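Long-range contact in phenolic acid decarboxylase (Sedimentibacter hydroxybenzoicus, PDB 7AE5), which catalyses the reversible, non-oxidative decarboxylation of 4-hydroxybenzoate and 3,4-dihydroxybenzoate under anaerobic conditions, as a UbiD-family enzyme using prenylated FMN and manganese: residues V359-L373 / K437-E449. Residues are numbered along the deposited sequence; the frame is centred on the assembly and turned at random.
Sequences VRYGGYAKGVAFRLL and KMIIDATTPVPPE. With RB (rubidium ion), chain Q.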
# COMPACT_ATOMS: atom_id res chain seq x y z
N VAL C 359 -12.13 -13.83 20.80
CA VAL C 359 -10.78 -13.33 20.58
C VAL C 359 -9.97 -13.61 21.84
O VAL C 359 -10.19 -12.98 22.88
CB VAL C 359 -10.78 -11.84 20.22
CG1 VAL C 359 -9.38 -11.38 19.85
CG2 VAL C 359 -11.75 -11.57 19.08
N ARG C 360 -9.04 -14.56 21.75
CA ARG C 360 -8.21 -14.91 22.90
C ARG C 360 -7.38 -13.72 23.37
O ARG C 360 -7.47 -13.30 24.53
CB ARG C 360 -7.29 -16.08 22.55
CG ARG C 360 -7.12 -17.10 23.66
CD ARG C 360 -5.90 -17.97 23.43
NE ARG C 360 -6.14 -18.96 22.38
CZ ARG C 360 -5.19 -19.70 21.82
NH1 ARG C 360 -3.93 -19.62 22.21
NH2 ARG C 360 -5.52 -20.53 20.84
N TYR C 361 -6.58 -13.16 22.47
CA TYR C 361 -5.77 -11.99 22.77
C TYR C 361 -5.73 -11.10 21.53
O TYR C 361 -6.22 -11.47 20.46
CB TYR C 361 -4.36 -12.38 23.23
CG TYR C 361 -3.73 -13.52 22.44
CD1 TYR C 361 -3.55 -13.43 21.07
CD2 TYR C 361 -3.32 -14.68 23.08
CE1 TYR C 361 -2.97 -14.46 20.35
CE2 TYR C 361 -2.75 -15.72 22.37
CZ TYR C 361 -2.58 -15.61 21.01
OH TYR C 361 -2.01 -16.64 20.30
N GLY C 362 -5.15 -9.91 21.69
CA GLY C 362 -5.10 -8.93 20.62
C GLY C 362 -4.57 -9.47 19.31
O GLY C 362 -3.47 -10.04 19.26
N GLY C 363 -5.34 -9.29 18.24
CA GLY C 363 -4.96 -9.77 16.93
C GLY C 363 -5.34 -11.20 16.62
O GLY C 363 -5.08 -11.67 15.51
N TYR C 364 -5.96 -11.91 17.57
CA TYR C 364 -6.27 -13.32 17.40
C TYR C 364 -7.20 -13.57 16.22
O TYR C 364 -7.18 -14.65 15.63
CB TYR C 364 -6.88 -13.87 18.68
CG TYR C 364 -7.19 -15.35 18.68
CD1 TYR C 364 -6.18 -16.30 18.73
CD2 TYR C 364 -8.51 -15.79 18.65
CE1 TYR C 364 -6.47 -17.65 18.74
CE2 TYR C 364 -8.81 -17.14 18.66
CZ TYR C 364 -7.79 -18.07 18.71
OH TYR C 364 -8.09 -19.41 18.72
N ALA C 365 -8.02 -12.58 15.86
CA ALA C 365 -8.98 -12.76 14.77
C ALA C 365 -8.28 -12.97 13.43
O ALA C 365 -8.78 -13.71 12.58
CB ALA C 365 -9.92 -11.57 14.69
N LYS C 366 -7.13 -12.32 13.22
CA LYS C 366 -6.38 -12.57 11.99
C LYS C 366 -5.68 -13.92 12.04
O LYS C 366 -5.47 -14.54 11.00
CB LYS C 366 -5.39 -11.44 11.75
CG LYS C 366 -6.06 -10.09 11.53
CD LYS C 366 -5.23 -9.18 10.65
CE LYS C 366 -6.01 -7.91 10.32
NZ LYS C 366 -5.13 -6.80 9.85
N GLY C 367 -5.30 -14.37 13.23
CA GLY C 367 -4.76 -15.72 13.35
C GLY C 367 -5.77 -16.77 12.95
O GLY C 367 -5.43 -17.76 12.28
N VAL C 368 -7.04 -16.58 13.34
CA VAL C 368 -8.09 -17.50 12.94
C VAL C 368 -8.24 -17.52 11.42
O VAL C 368 -8.42 -18.58 10.81
CB VAL C 368 -9.42 -17.13 13.63
CG1 VAL C 368 -10.57 -17.90 13.02
CG2 VAL C 368 -9.32 -17.39 15.12
N ALA C 369 -8.15 -16.35 10.79
CA ALA C 369 -8.20 -16.28 9.34
C ALA C 369 -7.00 -16.98 8.71
O ALA C 369 -7.15 -17.70 7.71
CB ALA C 369 -8.28 -14.83 8.88
N PHE C 370 -5.81 -16.78 9.28
CA PHE C 370 -4.62 -17.48 8.79
C PHE C 370 -4.83 -18.99 8.81
O PHE C 370 -4.39 -19.70 7.90
CB PHE C 370 -3.40 -17.12 9.63
CG PHE C 370 -2.93 -15.70 9.45
CD1 PHE C 370 -3.19 -15.00 8.28
CD2 PHE C 370 -2.22 -15.06 10.45
CE1 PHE C 370 -2.76 -13.70 8.11
CE2 PHE C 370 -1.78 -13.76 10.29
CZ PHE C 370 -2.05 -13.08 9.12
N ARG C 371 -5.50 -19.50 9.85
CA ARG C 371 -5.75 -20.93 9.94
C ARG C 371 -6.69 -21.39 8.83
O ARG C 371 -6.44 -22.42 8.18
CB ARG C 371 -6.32 -21.29 11.31
CG ARG C 371 -6.31 -22.78 11.60
CD ARG C 371 -4.94 -23.39 11.30
NE ARG C 371 -4.60 -24.48 12.20
CZ ARG C 371 -3.40 -24.69 12.72
NH1 ARG C 371 -2.39 -23.85 12.49
NH2 ARG C 371 -3.19 -25.75 13.48
N LEU C 372 -7.77 -20.64 8.59
CA LEU C 372 -8.67 -20.99 7.50
C LEU C 372 -7.95 -20.97 6.16
O LEU C 372 -8.09 -21.89 5.35
CB LEU C 372 -9.86 -20.03 7.47
CG LEU C 372 -10.80 -20.36 6.30
CD1 LEU C 372 -11.99 -21.18 6.77
CD2 LEU C 372 -11.24 -19.10 5.58
N LEU C 373 -7.17 -19.91 5.92
CA LEU C 373 -6.40 -19.82 4.69
C LEU C 373 -5.28 -20.84 4.62
O LEU C 373 -4.52 -20.83 3.65
CB LEU C 373 -5.83 -18.41 4.54
CG LEU C 373 -6.88 -17.30 4.39
CD1 LEU C 373 -6.24 -15.93 4.52
CD2 LEU C 373 -7.62 -17.43 3.07
N LYS C 437 -5.70 -12.38 -1.43
CA LYS C 437 -6.64 -12.62 -0.34
C LYS C 437 -7.00 -11.32 0.37
O LYS C 437 -6.21 -10.37 0.42
CB LYS C 437 -6.06 -13.61 0.67
CG LYS C 437 -5.58 -14.92 0.06
CD LYS C 437 -6.73 -15.78 -0.42
CE LYS C 437 -6.27 -17.20 -0.72
NZ LYS C 437 -7.37 -18.05 -1.25
N MET C 438 -8.21 -11.29 0.93
CA MET C 438 -8.68 -10.16 1.73
C MET C 438 -9.17 -10.67 3.07
O MET C 438 -10.14 -11.44 3.13
CB MET C 438 -9.78 -9.38 1.01
CG MET C 438 -10.01 -8.00 1.59
SD MET C 438 -11.41 -7.08 0.91
CE MET C 438 -12.14 -8.30 -0.18
N ILE C 439 -8.50 -10.26 4.14
CA ILE C 439 -8.88 -10.58 5.50
C ILE C 439 -9.46 -9.33 6.14
O ILE C 439 -8.83 -8.26 6.09
CB ILE C 439 -7.69 -11.11 6.32
CG1 ILE C 439 -7.09 -12.35 5.66
CG2 ILE C 439 -8.11 -11.41 7.75
CD1 ILE C 439 -5.82 -12.82 6.33
N ILE C 440 -10.64 -9.45 6.73
CA ILE C 440 -11.32 -8.33 7.37
C ILE C 440 -11.55 -8.69 8.83
O ILE C 440 -12.26 -9.66 9.14
CB ILE C 440 -12.65 -7.99 6.68
CG1 ILE C 440 -12.41 -7.66 5.21
CG2 ILE C 440 -13.33 -6.82 7.37
CD1 ILE C 440 -13.68 -7.41 4.43
N ASP C 441 -10.94 -7.92 9.74
CA ASP C 441 -11.05 -8.17 11.17
C ASP C 441 -12.14 -7.28 11.76
O ASP C 441 -11.89 -6.21 12.32
CB ASP C 441 -9.70 -7.95 11.86
CG ASP C 441 -9.78 -8.03 13.37
OD1 ASP C 441 -10.73 -8.68 13.88
OD2 ASP C 441 -8.90 -7.47 14.05
N ALA C 442 -13.39 -7.75 11.63
CA ALA C 442 -14.56 -7.08 12.17
C ALA C 442 -14.79 -7.39 13.64
O ALA C 442 -15.94 -7.40 14.10
CB ALA C 442 -15.81 -7.45 11.35
N THR C 443 -13.73 -7.64 14.40
CA THR C 443 -13.86 -7.93 15.82
C THR C 443 -13.47 -6.72 16.66
O THR C 443 -12.75 -5.81 16.21
CB THR C 443 -13.02 -9.14 16.23
OG1 THR C 443 -11.63 -8.82 16.15
CG2 THR C 443 -13.33 -10.33 15.33
N THR C 444 -13.98 -6.74 17.90
CA THR C 444 -13.68 -5.73 18.90
C THR C 444 -12.27 -5.93 19.45
O THR C 444 -11.91 -7.06 19.80
CB THR C 444 -14.69 -5.83 20.05
OG1 THR C 444 -16.03 -5.76 19.53
CG2 THR C 444 -14.48 -4.72 21.06
N PRO C 445 -11.46 -4.88 19.53
CA PRO C 445 -10.10 -5.05 20.06
C PRO C 445 -10.11 -5.55 21.50
O PRO C 445 -10.93 -5.13 22.32
CB PRO C 445 -9.51 -3.63 19.97
CG PRO C 445 -10.33 -2.94 18.92
CD PRO C 445 -11.70 -3.52 19.03
N VAL C 446 -9.20 -6.47 21.78
CA VAL C 446 -8.95 -6.93 23.15
C VAL C 446 -7.48 -6.67 23.44
O VAL C 446 -6.66 -6.55 22.51
CB VAL C 446 -9.33 -8.42 23.34
CG1 VAL C 446 -10.72 -8.69 22.79
CG2 VAL C 446 -8.31 -9.32 22.69
N PRO C 447 -7.11 -6.55 24.72
CA PRO C 447 -5.70 -6.34 25.07
C PRO C 447 -4.81 -7.39 24.43
O PRO C 447 -5.18 -8.57 24.36
CB PRO C 447 -5.70 -6.47 26.60
CG PRO C 447 -7.05 -6.01 27.00
CD PRO C 447 -8.00 -6.39 25.88
N PRO C 448 -3.61 -7.01 23.95
CA PRO C 448 -3.06 -5.66 24.10
C PRO C 448 -3.33 -4.68 22.95
O PRO C 448 -2.58 -3.71 22.82
CB PRO C 448 -1.56 -5.93 24.20
CG PRO C 448 -1.37 -7.10 23.28
CD PRO C 448 -2.63 -7.93 23.36
N GLU C 449 -4.36 -4.91 22.14
CA GLU C 449 -4.68 -3.94 21.09
C GLU C 449 -5.42 -2.76 21.69
O GLU C 449 -6.44 -2.95 22.35
CB GLU C 449 -5.53 -4.57 19.99
CG GLU C 449 -5.79 -3.61 18.83
CD GLU C 449 -6.78 -4.15 17.81
OE1 GLU C 449 -6.97 -5.38 17.73
OE2 GLU C 449 -7.37 -3.32 17.07
RB RB Q . -11.50 -4.85 14.33
O HOH W 1 -7.68 -7.55 19.15
O HOH W 2 -8.35 -9.67 16.82
O HOH W 3 -9.64 -5.67 15.71
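Ile439 carries much of the apolar contact on the strand side, where strand 437-441 and helix 364-372 run roughly antiparallel (axes 8.4 Å apart at closest, at 148°). Its CG2, anti to the backbone N, meets Ala369 CB at 3.6 Å, while CD1 lies against Leu373 CD1 and comes obliquely to the Phe370 ring, 3.6 Å from CE1. A second apolar pair lies beyond the strand: Val446 CG2 is 3.7 Å from Val359 CG1 and also packs on the peptide between Tyr361 and Gly362. Beside it the one direct hydrogen bond between the segments, Gly362 N to Pro447 O (3.0 Å), is bent to 140° at the hydrogen and enters above the carbonyl plane. Water joins Gly363 N to Val446 N and Glu449 OE1. Asp441 OD1 lies 3.1 Å from Ala365 CB and accepts from Thr443 N in an Asx turn; its OD2 takes a 2.6 Å bond from a water on the rubidium ion, which the carbonyls of Asp441, Thr443 and Arg407 and Asp413 OD1 also bind. With an alanine here, Thr443 N and this water would probably lose their carboxylate acceptor and the turn be left freer to shift. In this UbiD-family C-terminal domain the helix packs on one side of a mixed sheet, against strands 352-357, 384-388 and 434-441, the loop after the last folding back over the helix start; Phe370 meets Phe370 of a second subunit, rings nearly parallel.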